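Local coordinates for aminopeptidase-like protein (Chaetomium thermophilum, PDB 5JM6) that probably acts as a zinc-dependent aminopeptidase of the M18 family, trimming residues from peptide N termini, and assembles into a dodecamer, at residues Ile305-Cys310 against Ser390-Ala395; Arg411-Val416 against Thr491-Pro496; Ala131-Ala136 against Asp338-Ser343. All coordinates share one frame; numbering follows the deposited sequence.

Contact 1: Ile305-Cys310 against Ser390-Ala395. With ZN (zinc ion), chain H; ZN (zinc ion), chain G.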
ATOM      1  N   ILE A 305     -38.697  -5.205 -17.153  1.00 45.82           N
ATOM      2  CA  ILE A 305     -39.743  -4.942 -16.184  1.00 41.42           C
ATOM      3  C   ILE A 305     -39.616  -3.530 -15.611  1.00 49.05           C
ATOM      4  O   ILE A 305     -40.633  -2.969 -15.193  1.00 49.07           O
ATOM      5  CB  ILE A 305     -39.747  -5.982 -15.034  1.00 44.56           C
ATOM      6  CG1 ILE A 305     -39.927  -7.395 -15.589  1.00 41.67           C
ATOM      7  CG2 ILE A 305     -40.876  -5.712 -14.050  1.00 41.70           C
ATOM      8  CD1 ILE A 305     -40.247  -8.424 -14.519  1.00 40.10           C
ATOM      9  N   ASP A 306     -38.425  -2.910 -15.647  1.00 56.02           N
ATOM     10  CA  ASP A 306     -38.349  -1.603 -14.999  1.00 56.86           C
ATOM     11  C   ASP A 306     -39.293  -0.731 -15.814  1.00 60.87           C
ATOM     12  O   ASP A 306     -39.006  -0.249 -16.915  1.00 53.61           O
ATOM     13  CB  ASP A 306     -36.912  -1.032 -14.956  1.00 70.11           C
ATOM     14  CG  ASP A 306     -36.814   0.299 -14.172  1.00 70.87           C
ATOM     15  OD1 ASP A 306     -37.685   1.175 -14.338  1.00 62.98           O
ATOM     16  OD2 ASP A 306     -35.874   0.473 -13.368  1.00 57.01           O
ATOM     17  N   ASP A 307     -40.426  -0.564 -15.137  1.00 64.36           N
ATOM     18  CA  ASP A 307     -41.686   0.111 -15.470  1.00 46.09           C
ATOM     19  C   ASP A 307     -42.579  -0.277 -16.648  1.00 43.17           C
ATOM     20  O   ASP A 307     -43.679   0.260 -16.725  1.00 44.76           O
ATOM     21  CB  ASP A 307     -41.482   1.605 -15.543  1.00 47.13           C
ATOM     22  CG  ASP A 307     -42.203   2.301 -14.416  1.00 51.59           C
ATOM     23  OD1 ASP A 307     -42.698   1.573 -13.530  1.00 54.59           O
ATOM     24  OD2 ASP A 307     -42.327   3.538 -14.421  1.00 53.12           O
ATOM     25  N   LYS A 308     -42.201  -1.190 -17.532  1.00 44.99           N
ATOM     26  CA  LYS A 308     -43.238  -1.706 -18.422  1.00 39.60           C
ATOM     27  C   LYS A 308     -44.334  -2.348 -17.556  1.00 40.88           C
ATOM     28  O   LYS A 308     -45.506  -2.339 -17.923  1.00 43.11           O
ATOM     29  CB  LYS A 308     -42.679  -2.699 -19.443  1.00 32.34           C
ATOM     30  CG  LYS A 308     -42.138  -2.045 -20.714  1.00 35.43           C
ATOM     31  CD  LYS A 308     -41.382  -3.057 -21.565  1.00 36.09           C
ATOM     32  CE  LYS A 308     -41.148  -2.557 -22.982  1.00 31.61           C
ATOM     33  NZ  LYS A 308     -39.929  -1.713 -23.121  1.00 33.54           N
ATOM     34  N   LEU A 309     -43.947  -2.851 -16.385  1.00 40.66           N
ATOM     35  CA  LEU A 309     -44.893  -3.446 -15.438  1.00 38.25           C
ATOM     36  C   LEU A 309     -45.868  -2.431 -14.827  1.00 42.62           C
ATOM     37  O   LEU A 309     -47.080  -2.622 -14.910  1.00 44.66           O
ATOM     38  CB  LEU A 309     -44.135  -4.175 -14.324  1.00 44.09           C
ATOM     39  CG  LEU A 309     -44.941  -4.746 -13.152  1.00 41.15           C
ATOM     40  CD1 LEU A 309     -46.112  -5.589 -13.629  1.00 43.53           C
ATOM     41  CD2 LEU A 309     -44.042  -5.574 -12.251  1.00 32.27           C
ATOM     42  N   CYS A 310     -45.358  -1.368 -14.209  1.00 41.10           N
ATOM     43  CA  CYS A 310     -46.249  -0.373 -13.610  1.00 38.35           C
ATOM     44  C   CYS A 310     -47.032   0.377 -14.681  1.00 36.98           C
ATOM     45  O   CYS A 310     -48.196   0.725 -14.479  1.00 35.11           O
ATOM     46  CB  CYS A 310     -45.475   0.623 -12.743  1.00 42.12           C
ATOM     47  SG  CYS A 310     -44.887  -0.030 -11.163  1.00 58.29           S
ATOM     48  N   SER A 390     -45.710   6.236 -10.716  1.00 40.89           N
ATOM     49  CA  SER A 390     -45.462   4.832 -10.433  1.00 49.64           C
ATOM     50  C   SER A 390     -44.253   4.258 -11.166  1.00 49.14           C
ATOM     51  O   SER A 390     -44.256   4.119 -12.388  1.00 45.84           O
ATOM     52  CB  SER A 390     -46.712   4.007 -10.754  1.00 48.19           C
ATOM     53  OG  SER A 390     -46.958   3.938 -12.146  1.00 42.19           O
ATOM     54  N   ASP A 391     -43.221   3.939 -10.388  1.00 50.93           N
ATOM     55  CA  ASP A 391     -42.067   3.184 -10.864  1.00 50.49           C
ATOM     56  C   ASP A 391     -41.939   1.933 -10.005  1.00 55.32           C
ATOM     57  O   ASP A 391     -42.408   1.913  -8.871  1.00 58.13           O
ATOM     58  CB  ASP A 391     -40.783   4.018 -10.794  1.00 45.18           C
ATOM     59  CG  ASP A 391     -39.715   3.527 -11.758  1.00 60.69           C
ATOM     60  OD1 ASP A 391     -39.932   2.477 -12.396  1.00 67.29           O
ATOM     61  OD2 ASP A 391     -38.658   4.185 -11.877  1.00 70.51           O
ATOM     62  N   VAL A 392     -41.303   0.894 -10.534  1.00 52.01           N
ATOM     63  CA  VAL A 392     -41.138  -0.345  -9.782  1.00 57.00           C
ATOM     64  C   VAL A 392     -40.281  -0.130  -8.530  1.00 56.31           C
ATOM     65  O   VAL A 392     -39.483   0.807  -8.463  1.00 60.47           O
ATOM     66  CB  VAL A 392     -40.513  -1.445 -10.657  1.00 55.02           C
ATOM     67  CG1 VAL A 392     -41.569  -2.070 -11.556  1.00 52.48           C
ATOM     68  CG2 VAL A 392     -39.374  -0.876 -11.486  1.00 55.06           C
ATOM     69  N   THR A 393     -40.471  -0.996  -7.538  1.00 45.75           N
ATOM     70  CA  THR A 393     -39.750  -0.918  -6.268  1.00 45.40           C
ATOM     71  C   THR A 393     -39.066  -2.245  -5.959  1.00 45.42           C
ATOM     72  O   THR A 393     -39.366  -3.265  -6.580  1.00 45.23           O
ATOM     73  CB  THR A 393     -40.684  -0.556  -5.096  1.00 45.36           C
ATOM     74  OG1 THR A 393     -41.810  -1.442  -5.090  1.00 44.86           O
ATOM     75  CG2 THR A 393     -41.171   0.880  -5.218  1.00 50.30           C
ATOM     76  N   HIS A 394     -38.149  -2.229  -5.000  1.00 42.23           N
ATOM     77  CA  HIS A 394     -37.369  -3.419  -4.687  1.00 42.97           C
ATOM     78  C   HIS A 394     -38.095  -4.329  -3.704  1.00 40.45           C
ATOM     79  O   HIS A 394     -38.391  -3.935  -2.576  1.00 36.58           O
ATOM     80  CB  HIS A 394     -35.999  -3.024  -4.126  1.00 39.69           C
ATOM     81  CG  HIS A 394     -35.242  -2.076  -5.002  1.00 41.49           C
ATOM     82  ND1 HIS A 394     -34.792  -2.422  -6.259  1.00 49.82           N
ATOM     83  CD2 HIS A 394     -34.856  -0.793  -4.805  1.00 39.44           C
ATOM     84  CE1 HIS A 394     -34.163  -1.393  -6.799  1.00 49.81           C
ATOM     85  NE2 HIS A 394     -34.187  -0.393  -5.936  1.00 49.63           N
ATOM     86  N   ALA A 395     -38.384  -5.550  -4.144  1.00 33.70           N
ATOM     87  CA  ALA A 395     -38.931  -6.568  -3.262  1.00 35.69           C
ATOM     88  C   ALA A 395     -37.852  -7.015  -2.287  1.00 36.87           C
ATOM     89  O   ALA A 395     -36.665  -6.797  -2.530  1.00 40.47           O
ATOM     90  CB  ALA A 395     -39.456  -7.751  -4.061  1.00 33.50           C
TER
HETATM   91 ZN    ZN H 602     -38.211   2.840 -13.424  1.00 71.99          ZN
HETATM   92 ZN    ZN G 601     -34.763   1.531 -14.337  1.00111.48          ZN
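V392 turns its isopropyl group onto 305-310, and its two methyls do different work. CG1 lies 3.9 Å from C310 SG and also touches L309 CB and the carbonyl oxygen of I305. CG2 comes over the backbone of D306, 3.7 Å from its CA; with CG1 anti to the carbonyl carbon (chi1 -79°), one methyl faces the helix side chains and the other the zinc-bearing residue. C310 points at 390-395 from the helix side. Its SG rests 3.7 Å from D391 C, against the peptide that leads into V392, while its CB touches the hydroxyl of S390, which is weakly hydrogen-bonded to A131 O on the neighbouring strand. This packing backs a dinuclear zinc centre of the M18 aminopeptidase type, built where strand 386-394 of the central mixed sheet meets the helix. D306 bridges the metals: OD1 binds the chain H zinc at 2.0 Å and OD2 the chain G zinc at 1.8 Å. D391 grips the chain H zinc with both carboxylate oxygens, and H133 joins it there; E340 and H485 complete the other site. From the second shell, V392 N donates to D391 OD1 (2.8 Å), arriving from above the carboxylate plane. The carboxylate of D307 is turned 46° against that of D391, and D307 OD2 accepts a hydrogen bond from H133 N.

Contact 2: Arg411-Val416 against Thr491-Pro496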
ATOM      1  N   ARG A 411     -43.207  -7.700  -0.121  1.00 35.95           N
ATOM      2  CA  ARG A 411     -43.268  -9.072  -0.594  1.00 37.49           C
ATOM      3  C   ARG A 411     -43.903  -9.195  -1.965  1.00 36.49           C
ATOM      4  O   ARG A 411     -44.517  -8.262  -2.459  1.00 45.75           O
ATOM      5  CB  ARG A 411     -44.072  -9.910   0.391  1.00 37.44           C
ATOM      6  CG  ARG A 411     -43.706  -9.671   1.837  1.00 43.40           C
ATOM      7  CD  ARG A 411     -42.514 -10.506   2.252  1.00 41.54           C
ATOM      8  NE  ARG A 411     -42.900 -11.602   3.126  1.00 44.58           N
ATOM      9  CZ  ARG A 411     -42.628 -11.641   4.422  1.00 50.44           C
ATOM     10  NH1 ARG A 411     -41.959 -10.651   4.982  1.00 52.67           N
ATOM     11  NH2 ARG A 411     -43.010 -12.671   5.154  1.00 53.24           N
ATOM     12  N   LEU A 412     -43.744 -10.356  -2.585  1.00 32.21           N
ATOM     13  CA  LEU A 412     -44.357 -10.618  -3.879  1.00 36.33           C
ATOM     14  C   LEU A 412     -45.764 -11.158  -3.675  1.00 36.49           C
ATOM     15  O   LEU A 412     -46.040 -11.817  -2.671  1.00 35.09           O
ATOM     16  CB  LEU A 412     -43.526 -11.603  -4.699  1.00 28.51           C
ATOM     17  CG  LEU A 412     -42.132 -11.161  -5.134  1.00 30.00           C
ATOM     18  CD1 LEU A 412     -41.516 -12.217  -6.036  1.00 29.91           C
ATOM     19  CD2 LEU A 412     -42.191  -9.813  -5.834  1.00 28.93           C
ATOM     20  N   ASN A 413     -46.652 -10.831  -4.610  1.00 35.46           N
ATOM     21  CA  ASN A 413     -48.039 -11.295  -4.595  1.00 35.22           C
ATOM     22  C   ASN A 413     -48.800 -10.840  -3.354  1.00 32.75           C
ATOM     23  O   ASN A 413     -49.523 -11.614  -2.728  1.00 32.04           O
ATOM     24  CB  ASN A 413     -48.097 -12.820  -4.722  1.00 32.52           C
ATOM     25  CG  ASN A 413     -47.723 -13.300  -6.111  1.00 40.19           C
ATOM     26  OD1 ASN A 413     -47.749 -12.530  -7.072  1.00 35.20           O
ATOM     27  ND2 ASN A 413     -47.378 -14.576  -6.225  1.00 41.81           N
ATOM     28  N   VAL A 414     -48.641  -9.567  -3.019  1.00 37.74           N
ATOM     29  CA  VAL A 414     -49.318  -8.971  -1.876  1.00 33.51           C
ATOM     30  C   VAL A 414     -50.059  -7.723  -2.335  1.00 35.05           C
ATOM     31  O   VAL A 414     -51.275  -7.612  -2.184  1.00 30.08           O
ATOM     32  CB  VAL A 414     -48.332  -8.633  -0.744  1.00 32.67           C
ATOM     33  CG1 VAL A 414     -48.971  -7.702   0.266  1.00 30.22           C
ATOM     34  CG2 VAL A 414     -47.860  -9.907  -0.066  1.00 38.20           C
ATOM     35  N   GLY A 415     -49.310  -6.773  -2.873  1.00 34.63           N
ATOM     36  CA  GLY A 415     -49.904  -5.554  -3.368  1.00 37.60           C
ATOM     37  C   GLY A 415     -48.850  -4.507  -3.621  1.00 36.51           C
ATOM     38  O   GLY A 415     -47.651  -4.764  -3.511  1.00 36.94           O
ATOM     39  N   VAL A 416     -49.310  -3.312  -3.952  1.00 35.54           N
ATOM     40  CA  VAL A 416     -48.419  -2.235  -4.317  1.00 33.85           C
ATOM     41  C   VAL A 416     -47.737  -1.625  -3.092  1.00 37.30           C
ATOM     42  O   VAL A 416     -48.313  -1.574  -2.005  1.00 36.36           O
ATOM     43  CB  VAL A 416     -49.185  -1.165  -5.091  1.00 26.96           C
ATOM     44  CG1 VAL A 416     -48.232  -0.241  -5.733  1.00 36.47           C
ATOM     45  CG2 VAL A 416     -50.031  -1.820  -6.166  1.00 32.13           C
ATOM     46  N   THR A 491     -41.029 -10.778 -10.843  1.00 30.07           N
ATOM     47  CA  THR A 491     -41.994 -10.409  -9.809  1.00 33.31           C
ATOM     48  C   THR A 491     -42.936 -11.584  -9.600  1.00 33.39           C
ATOM     49  O   THR A 491     -42.790 -12.626 -10.239  1.00 37.02           O
ATOM     50  CB  THR A 491     -42.826  -9.151 -10.163  1.00 33.41           C
ATOM     51  OG1 THR A 491     -43.741  -9.452 -11.223  1.00 34.52           O
ATOM     52  CG2 THR A 491     -41.932  -8.001 -10.575  1.00 39.28           C
ATOM     53  N   GLY A 492     -43.903 -11.415  -8.707  1.00 29.04           N
ATOM     54  CA  GLY A 492     -44.921 -12.426  -8.503  1.00 32.95           C
ATOM     55  C   GLY A 492     -45.900 -12.457  -9.661  1.00 32.18           C
ATOM     56  O   GLY A 492     -46.117 -11.446 -10.328  1.00 35.89           O
ATOM     57  N   SER A 493     -46.496 -13.619  -9.896  1.00 28.72           N
ATOM     58  CA  SER A 493     -47.415 -13.789 -11.015  1.00 30.63           C
ATOM     59  C   SER A 493     -48.702 -12.987 -10.838  1.00 40.85           C
ATOM     60  O   SER A 493     -49.389 -12.688 -11.814  1.00 44.20           O
ATOM     61  CB  SER A 493     -47.749 -15.267 -11.207  1.00 30.55           C
ATOM     62  OG  SER A 493     -48.372 -15.794 -10.051  1.00 35.29           O
ATOM     63  N   LEU A 494     -49.030 -12.645  -9.597  1.00 35.74           N
ATOM     64  CA  LEU A 494     -50.235 -11.866  -9.327  1.00 33.92           C
ATOM     65  C   LEU A 494     -49.967 -10.373  -9.266  1.00 38.17           C
ATOM     66  O   LEU A 494     -50.895  -9.577  -9.137  1.00 36.18           O
ATOM     67  CB  LEU A 494     -50.873 -12.309  -8.015  1.00 37.90           C
ATOM     68  CG  LEU A 494     -51.285 -13.772  -7.935  1.00 33.39           C
ATOM     69  CD1 LEU A 494     -51.786 -14.072  -6.538  1.00 22.40           C
ATOM     70  CD2 LEU A 494     -52.347 -14.072  -8.978  1.00 40.16           C
ATOM     71  N   ASP A 495     -48.701  -9.990  -9.346  1.00 37.67           N
ATOM     72  CA  ASP A 495     -48.340  -8.590  -9.179  1.00 43.12           C
ATOM     73  C   ASP A 495     -48.856  -7.650 -10.283  1.00 39.24           C
ATOM     74  O   ASP A 495     -49.219  -6.514  -9.979  1.00 38.18           O
ATOM     75  CB  ASP A 495     -46.826  -8.464  -9.016  1.00 37.65           C
ATOM     76  CG  ASP A 495     -46.399  -8.579  -7.560  1.00 47.78           C
ATOM     77  OD1 ASP A 495     -46.921  -7.805  -6.731  1.00 51.91           O
ATOM     78  OD2 ASP A 495     -45.570  -9.456  -7.238  1.00 45.78           O
ATOM     79  N   PRO A 496     -48.881  -8.094 -11.558  1.00 39.26           N
ATOM     80  CA  PRO A 496     -49.543  -7.194 -12.512  1.00 37.15           C
ATOM     81  C   PRO A 496     -51.010  -6.949 -12.167  1.00 39.81           C
ATOM     82  O   PRO A 496     -51.428  -5.795 -12.110  1.00 31.79           O
ATOM     83  CB  PRO A 496     -49.414  -7.939 -13.843  1.00 35.90           C
ATOM     84  CG  PRO A 496     -48.203  -8.782 -13.678  1.00 37.32           C
ATOM     85  CD  PRO A 496     -48.212  -9.216 -12.241  1.00 38.13           C
TER
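N413 and D495 exchange grips: the amide of one holds the other segment's backbone, and the carboxylate of the other answers in kind. N413 OD1 accepts from L494 N at 2.8 Å, a slightly bent bond (148° at the hydrogen) whose donor stands above the carbonyl plane of the amide. In return N413 N donates to D495 OD2 at 3.2 Å, nearly straight at 165°, and comes in from above the carboxylate plane. The same OD2 takes a second bond within its own segment, from G492 N at 3.0 Å on its anti lone pair, so a single oxygen ties the loop 411-416 to the turn that leads into helix 495-514. That turn is a type I beta turn from G492 to D495, closed by D495 N on G492 O; T491 OG1 reaches the same oxygen from the opposite face. N413 has its CG anti to the carbonyl carbon (chi1 -71°), which carries the amide oxygen over the turn, 3.2 Å from G492 CA. Glycine has no side chain to stand in the way there. L494 CB lies beside the same oxygen. L412 crosses the D495 side chain at about a right angle, its CD2 3.7 Å from OD2 and its CD1 3.7 Å from G492 N, so both methyls of L412 lie against the polar junction. R411 makes a salt bridge to D235 of a second subunit, and L412 O accepts from N233 of that subunit. Within the chain the turn links strand 489-492 to helix 495-514: L412 packs on F299 of strand 299-302, D495 lies against strand 473-481, and P496 meets L309 and W312 of helix 305-320.

Contact 3: Ala131-Ala136 against Asp338-Ser343. With ZN (zinc ion), chain H; ZN (zinc ion), chain G.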
ATOM      1  N   ALA A 131     -48.640   8.477 -13.708  1.00 33.13           N
ATOM      2  CA  ALA A 131     -47.508   8.632 -14.610  1.00 28.39           C
ATOM      3  C   ALA A 131     -46.526   7.476 -14.449  1.00 33.96           C
ATOM      4  O   ALA A 131     -46.307   6.987 -13.342  1.00 39.24           O
ATOM      5  CB  ALA A 131     -46.811   9.956 -14.363  1.00 29.55           C
ATOM      6  N   GLY A 132     -45.948   7.041 -15.563  1.00 32.07           N
ATOM      7  CA  GLY A 132     -44.956   5.982 -15.558  1.00 31.28           C
ATOM      8  C   GLY A 132     -44.061   6.118 -16.772  1.00 33.31           C
ATOM      9  O   GLY A 132     -44.301   6.975 -17.624  1.00 35.04           O
ATOM     10  N   HIS A 133     -43.023   5.289 -16.860  1.00 34.59           N
ATOM     11  CA  HIS A 133     -42.155   5.309 -18.033  1.00 36.13           C
ATOM     12  C   HIS A 133     -42.140   3.954 -18.733  1.00 33.57           C
ATOM     13  O   HIS A 133     -42.192   2.916 -18.089  1.00 35.63           O
ATOM     14  CB  HIS A 133     -40.733   5.742 -17.659  1.00 42.73           C
ATOM     15  CG  HIS A 133     -39.974   4.749 -16.832  1.00 50.93           C
ATOM     16  ND1 HIS A 133     -39.110   3.827 -17.383  1.00 53.41           N
ATOM     17  CD2 HIS A 133     -39.910   4.568 -15.492  1.00 57.71           C
ATOM     18  CE1 HIS A 133     -38.567   3.104 -16.422  1.00 57.19           C
ATOM     19  NE2 HIS A 133     -39.035   3.532 -15.263  1.00 64.13           N
ATOM     20  N   ILE A 134     -42.186   3.970 -20.060  1.00 33.13           N
ATOM     21  CA  ILE A 134     -42.127   2.735 -20.837  1.00 34.52           C
ATOM     22  C   ILE A 134     -40.794   2.442 -21.539  1.00 34.35           C
ATOM     23  O   ILE A 134     -40.708   1.496 -22.322  1.00 37.71           O
ATOM     24  CB  ILE A 134     -43.263   2.685 -21.863  1.00 30.03           C
ATOM     25  CG1 ILE A 134     -43.332   3.979 -22.664  1.00 29.66           C
ATOM     26  CG2 ILE A 134     -44.586   2.451 -21.154  1.00 27.77           C
ATOM     27  CD1 ILE A 134     -44.319   3.906 -23.800  1.00 29.13           C
ATOM     28  N   ASP A 135     -39.777   3.269 -21.321  1.00 37.01           N
ATOM     29  CA  ASP A 135     -38.442   2.911 -21.791  1.00 42.83           C
ATOM     30  C   ASP A 135     -37.832   1.895 -20.833  1.00 47.62           C
ATOM     31  O   ASP A 135     -38.201   1.838 -19.661  1.00 46.95           O
ATOM     32  CB  ASP A 135     -37.537   4.137 -21.901  1.00 48.97           C
ATOM     33  CG  ASP A 135     -37.113   4.664 -20.549  1.00 53.87           C
ATOM     34  OD1 ASP A 135     -37.997   4.895 -19.698  1.00 53.87           O
ATOM     35  OD2 ASP A 135     -35.894   4.835 -20.334  1.00 57.05           O
ATOM     36  N   ALA A 136     -36.876   1.116 -21.321  1.00 49.44           N
ATOM     37  CA  ALA A 136     -36.192   0.119 -20.513  1.00 48.05           C
ATOM     38  C   ALA A 136     -34.723   0.103 -20.881  1.00 45.72           C
ATOM     39  O   ALA A 136     -34.363   0.536 -21.957  1.00 53.32           O
ATOM     40  CB  ALA A 136     -36.805  -1.245 -20.735  1.00 43.63           C
ATOM     41  N   ASP A 338     -37.769   7.736 -21.714  1.00 57.12           N
ATOM     42  CA  ASP A 338     -36.484   8.258 -21.223  1.00 61.70           C
ATOM     43  C   ASP A 338     -36.367   8.615 -19.737  1.00 64.03           C
ATOM     44  O   ASP A 338     -35.762   9.630 -19.406  1.00 64.59           O
ATOM     45  CB  ASP A 338     -36.101   9.515 -22.019  1.00 61.28           C
ATOM     46  CG  ASP A 338     -36.041   9.272 -23.509  1.00 62.57           C
ATOM     47  OD1 ASP A 338     -35.602   8.183 -23.924  1.00 68.32           O
ATOM     48  OD2 ASP A 338     -36.448  10.173 -24.267  1.00 64.96           O
ATOM     49  N   GLU A 339     -36.926   7.804 -18.843  1.00 63.14           N
ATOM     50  CA  GLU A 339     -36.797   8.084 -17.409  1.00 65.08           C
ATOM     51  C   GLU A 339     -35.455   7.633 -16.840  1.00 73.66           C
ATOM     52  O   GLU A 339     -34.963   8.186 -15.852  1.00 70.69           O
ATOM     53  CB  GLU A 339     -37.939   7.429 -16.632  1.00 58.13           C
ATOM     54  CG  GLU A 339     -37.883   7.603 -15.117  1.00 64.62           C
ATOM     55  CD  GLU A 339     -37.106   6.494 -14.425  1.00 73.94           C
ATOM     56  OE1 GLU A 339     -36.476   6.762 -13.381  1.00 71.39           O
ATOM     57  OE2 GLU A 339     -37.122   5.352 -14.930  1.00 77.65           O
ATOM     58  N   GLU A 340     -34.876   6.620 -17.473  1.00 71.66           N
ATOM     59  CA  GLU A 340     -33.579   6.094 -17.087  1.00 71.53           C
ATOM     60  C   GLU A 340     -32.459   7.092 -17.462  1.00 68.62           C
ATOM     61  O   GLU A 340     -31.313   6.946 -17.033  1.00 72.59           O
ATOM     62  CB  GLU A 340     -33.360   4.726 -17.757  1.00 73.62           C
ATOM     63  CG  GLU A 340     -34.515   3.696 -17.607  1.00 72.67           C
ATOM     64  CD  GLU A 340     -34.393   2.818 -16.370  1.00 91.65           C
ATOM     65  OE1 GLU A 340     -33.250   2.576 -15.936  1.00 95.16           O
ATOM     66  OE2 GLU A 340     -35.429   2.331 -15.869  1.00100.11           O
ATOM     67  N   ILE A 341     -32.796   8.069 -18.307  1.00 75.11           N
ATOM     68  CA  ILE A 341     -31.911   9.182 -18.694  1.00 74.79           C
ATOM     69  C   ILE A 341     -32.226  10.510 -17.953  1.00 73.79           C
ATOM     70  O   ILE A 341     -31.744  11.577 -18.330  1.00 77.41           O
ATOM     71  CB  ILE A 341     -31.934   9.372 -20.230  1.00 74.64           C
ATOM     72  CG1 ILE A 341     -31.720   8.022 -20.897  1.00 74.61           C
ATOM     73  CG2 ILE A 341     -30.802  10.272 -20.719  1.00 84.20           C
ATOM     74  CD1 ILE A 341     -30.333   7.437 -20.656  1.00 66.61           C
ATOM     75  N   GLY A 342     -33.095  10.464 -16.949  1.00 72.46           N
ATOM     76  CA  GLY A 342     -33.349  11.648 -16.140  1.00 72.72           C
ATOM     77  C   GLY A 342     -34.628  12.376 -16.507  1.00 74.75           C
ATOM     78  O   GLY A 342     -35.011  13.354 -15.863  1.00 71.65           O
ATOM     79  N   SER A 343     -35.270  11.888 -17.563  1.00 73.01           N
ATOM     80  CA  SER A 343     -36.600  12.315 -18.002  1.00 67.50           C
ATOM     81  C   SER A 343     -36.795  13.745 -18.487  1.00 66.38           C
ATOM     82  O   SER A 343     -37.936  14.200 -18.528  1.00 63.17           O
ATOM     83  CB  SER A 343     -37.617  12.096 -16.874  1.00 59.68           C
ATOM     84  OG  SER A 343     -38.034  10.752 -16.794  1.00 64.76           O
TER
HETATM   85 ZN    ZN H 602     -38.211   2.840 -13.424  1.00 71.99          ZN
HETATM   86 ZN    ZN G 601     -34.763   1.531 -14.337  1.00111.48          ZN
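The H133 imidazole has E339 over one face, with CB 3.8 Å from the ring centroid in a CH-pi contact and the carboxylate plane tilted 44° to the ring; E340 OE2 approaches obliquely. The two ring nitrogens have separate tasks in this two-zinc metallopeptidase site: NE2 binds the chain H zinc at 2.1 Å, and ND1 donates to D135 OD1 at 2.8 Å, in a His-carboxylate hydrogen bond tilted 30° from the ring plane. D135 thus acts from the second shell. Its OD1 also receives E339 N at 3.2 Å (163° at the hydrogen), reaching it from the opposite face of the carboxylate, while OD2 is held by Y161 OH. One aspartate therefore joins the end of strand 127-133 to the loop after strand 330-336. Replacing D135 by an alanine is likely to leave E339 N without this acceptor and H133 ND1 with just its weak bond to the backbone carbonyl at that position, so that the metal-binding ring could turn more easily. E340 bends at chi2 to bring its carboxylate round to the second metal, where OE2 binds the chain G zinc at 1.9 Å and OE1 at 2.4 Å.

From the N terminus, strand 127-133 opens contact 3, which closes some 200 residues later on the loop after strand 330-336. Before that closure, helix 305-320 opens contact 1, which is completed only at the end of strand 386-394, so the two loops cross. They share both zinc ions, and A131 and S390 sit on neighbouring strands of the mixed sheet. Contact 2 follows in series, joining the loop at 411-416 to the turn into helix 495-514. It leans on contact 1 through L309 against T491 and P496 and through A395 against L412, whereas its centre lies about 22 Å from that of contact 3. Contacts 1 and 2 also reach a second subunit.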